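PDB 2VI7: acetyltransferase PA1377 from Pseudomonas aeruginosa, which probably transfers an acetyl group to an amine nitrogen of a still unidentified substrate, as a member of the GCN5-related N-acetyltransferase (GNAT) family. Local coordinates for residues A[105-110]-A[139-144]. Sequence-based numbering, arbitrary orientation.
Sequences RLLGEL and RKFGFE. With SO4 (sulfate ion), chain E.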
loop_
_atom_site.group_PDB
_atom_site.type_symbol
_atom_site.label_atom_id
_atom_site.label_comp_id
_atom_site.label_asym_id
_atom_site.label_seq_id
_atom_site.Cartn_x
_atom_site.Cartn_y
_atom_site.Cartn_z
ATOM N N ARG A 105 4.099 1.827 -24.386
ATOM C CA ARG A 105 2.936 2.567 -24.857
ATOM C C ARG A 105 2.038 2.918 -23.674
ATOM O O ARG A 105 1.689 4.083 -23.452
ATOM C CB ARG A 105 2.169 1.699 -25.851
ATOM C CG ARG A 105 1.112 2.416 -26.665
ATOM C CD ARG A 105 1.698 3.076 -27.903
ATOM N NE ARG A 105 0.649 3.542 -28.812
ATOM C CZ ARG A 105 -0.170 4.563 -28.559
ATOM N NH1 ARG A 105 -1.096 4.907 -29.448
ATOM N NH2 ARG A 105 -0.061 5.247 -27.425
ATOM N N LEU A 106 1.673 1.888 -22.918
ATOM C CA LEU A 106 0.819 2.035 -21.749
ATOM C C LEU A 106 1.439 2.931 -20.677
ATOM O O LEU A 106 0.789 3.862 -20.197
ATOM C CB LEU A 106 0.518 0.654 -21.137
ATOM C CG LEU A 106 -0.540 -0.254 -21.781
ATOM C CD1 LEU A 106 -0.402 -1.666 -21.232
ATOM C CD2 LEU A 106 -1.933 0.296 -21.512
ATOM N N LEU A 107 2.689 2.649 -20.312
ATOM C CA LEU A 107 3.376 3.400 -19.265
ATOM C C LEU A 107 3.609 4.860 -19.631
ATOM O O LEU A 107 3.341 5.754 -18.834
ATOM C CB LEU A 107 4.710 2.722 -18.905
ATOM C CG LEU A 107 5.479 3.321 -17.717
ATOM C CD1 LEU A 107 4.565 3.384 -16.493
ATOM C CD2 LEU A 107 6.732 2.508 -17.424
ATOM N N GLY A 108 4.106 5.095 -20.838
ATOM C CA GLY A 108 4.353 6.451 -21.274
ATOM C C GLY A 108 3.096 7.289 -21.165
ATOM O O GLY A 108 3.143 8.453 -20.778
ATOM N N GLU A 109 1.958 6.682 -21.482
ATOM C CA GLU A 109 0.681 7.378 -21.441
ATOM C C GLU A 109 0.171 7.624 -20.022
ATOM O O GLU A 109 -0.449 8.652 -19.768
ATOM C CB GLU A 109 -0.362 6.598 -22.241
ATOM C CG GLU A 109 -1.633 7.380 -22.535
ATOM C CD GLU A 109 -1.517 8.225 -23.795
ATOM O OE1 GLU A 109 -0.393 8.333 -24.337
ATOM O OE2 GLU A 109 -2.552 8.772 -24.231
ATOM N N LEU A 110 0.406 6.690 -19.104
ATOM C CA LEU A 110 -0.025 6.879 -17.719
ATOM C C LEU A 110 0.801 7.999 -17.094
ATOM O O LEU A 110 0.299 8.766 -16.270
ATOM C CB LEU A 110 0.179 5.606 -16.893
ATOM C CG LEU A 110 -0.688 4.368 -17.118
ATOM C CD1 LEU A 110 -0.287 3.309 -16.122
ATOM C CD2 LEU A 110 -2.149 4.707 -16.937
ATOM N N ARG A 139 13.003 1.773 -15.777
ATOM C CA ARG A 139 14.207 2.602 -15.697
ATOM C C ARG A 139 14.250 3.565 -16.884
ATOM O O ARG A 139 14.712 4.694 -16.754
ATOM C CB ARG A 139 15.462 1.730 -15.695
ATOM C CG ARG A 139 15.752 1.099 -14.359
ATOM C CD ARG A 139 16.918 0.142 -14.444
ATOM N NE ARG A 139 17.314 -0.334 -13.121
ATOM C CZ ARG A 139 18.145 -1.349 -12.915
ATOM N NH1 ARG A 139 18.667 -2.003 -13.942
ATOM N NH2 ARG A 139 18.468 -1.704 -11.682
ATOM N N LYS A 140 13.779 3.110 -18.040
ATOM C CA LYS A 140 13.732 3.942 -19.235
ATOM C C LYS A 140 12.881 5.185 -18.962
ATOM O O LYS A 140 13.185 6.271 -19.455
ATOM C CB LYS A 140 13.116 3.157 -20.395
ATOM C CG LYS A 140 12.618 4.028 -21.537
ATOM C CD LYS A 140 11.861 3.225 -22.575
ATOM C CE LYS A 140 11.040 4.136 -23.487
ATOM N NZ LYS A 140 11.845 5.231 -24.114
ATOM N N PHE A 141 11.816 5.019 -18.176
ATOM C CA PHE A 141 10.906 6.120 -17.853
ATOM C C PHE A 141 11.220 6.920 -16.593
ATOM O O PHE A 141 10.358 7.626 -16.081
ATOM C CB PHE A 141 9.449 5.623 -17.780
ATOM C CG PHE A 141 8.814 5.383 -19.135
ATOM C CD1 PHE A 141 8.923 4.142 -19.770
ATOM C CD2 PHE A 141 8.160 6.419 -19.806
ATOM C CE1 PHE A 141 8.395 3.940 -21.055
ATOM C CE2 PHE A 141 7.628 6.227 -21.094
ATOM C CZ PHE A 141 7.746 4.989 -21.719
ATOM N N GLY A 142 12.447 6.799 -16.095
ATOM C CA GLY A 142 12.855 7.548 -14.920
ATOM C C GLY A 142 12.660 6.927 -13.550
ATOM O O GLY A 142 12.943 7.583 -12.547
ATOM N N PHE A 143 12.167 5.695 -13.475
ATOM C CA PHE A 143 11.983 5.074 -12.166
ATOM C C PHE A 143 13.325 4.610 -11.626
ATOM O O PHE A 143 14.163 4.089 -12.360
ATOM C CB PHE A 143 11.046 3.863 -12.227
ATOM C CG PHE A 143 9.600 4.216 -12.409
ATOM C CD1 PHE A 143 9.096 4.507 -13.675
ATOM C CD2 PHE A 143 8.735 4.251 -11.316
ATOM C CE1 PHE A 143 7.747 4.825 -13.854
ATOM C CE2 PHE A 143 7.382 4.569 -11.483
ATOM C CZ PHE A 143 6.884 4.858 -12.761
ATOM N N GLU A 144 13.527 4.806 -10.334
ATOM C CA GLU A 144 14.754 4.383 -9.708
ATOM C C GLU A 144 14.382 3.448 -8.581
ATOM O O GLU A 144 13.329 3.601 -7.973
ATOM C CB GLU A 144 15.505 5.571 -9.139
ATOM C CG GLU A 144 16.035 6.537 -10.163
ATOM C CD GLU A 144 16.758 7.703 -9.499
ATOM O OE1 GLU A 144 17.813 7.477 -8.856
ATOM O OE2 GLU A 144 16.259 8.841 -9.614
HETATM S S SO4 E . 18.273 1.913 -10.307
HETATM O O1 SO4 E . 17.107 1.054 -10.571
HETATM O O2 SO4 E . 17.914 2.976 -9.347
HETATM O O3 SO4 E . 19.383 1.102 -9.742
HETATM O O4 SO4 E . 18.658 2.522 -11.585
#
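The Schellman motif that ends helix 132-140 presents two phenylalanines, Phe141 and Phe143, to the flank of helix 102-117, where Leu107 meets both and Gly108 meets Phe141. Leu107 and Phe141 run past each other in opposite directions, with Leu107 CG lying 4.1 Å above the plane of the Phe141 ring, displaced toward its rim. The branch in closest touch is CD2, 3.6 Å from Phe141 CD1. With CG anti to the backbone N (chi1 -174°), Leu107 reaches out from its helix toward the aromatic pair, and the same CD2 methyl also meets the Phe143 ring obliquely, 4.4 Å from CE1. A branched aliphatic chain suits this place because it can lie on one ring while a methyl touches the next. Gly108 CA approaches the Phe141 ring obliquely, 3.3 Å from CE2, so close that a side chain here would press on the ring; glycine leaves the room.

In the GNAT fold helix 102-117 links strands 86-95 and 122-128, and helix 132-140 links 122-128 and 144-152; the contact packs the end of the second helix on the first. The turn itself depends on Gly142, whose phi of 91° would jam a side chain against the Phe141 carbonyl O, which calls for glycine. Its N bonds to Arg139 O at 3.2 Å, while Phe143 N bonds to Tyr138 O. From the last helical turn, the extended Arg139 side chain brings its guanidinium edge to a sulfate, probably from the crystallisation liquor: NE donates to O1 at 2.9 Å, and NH2 adds a weak bond.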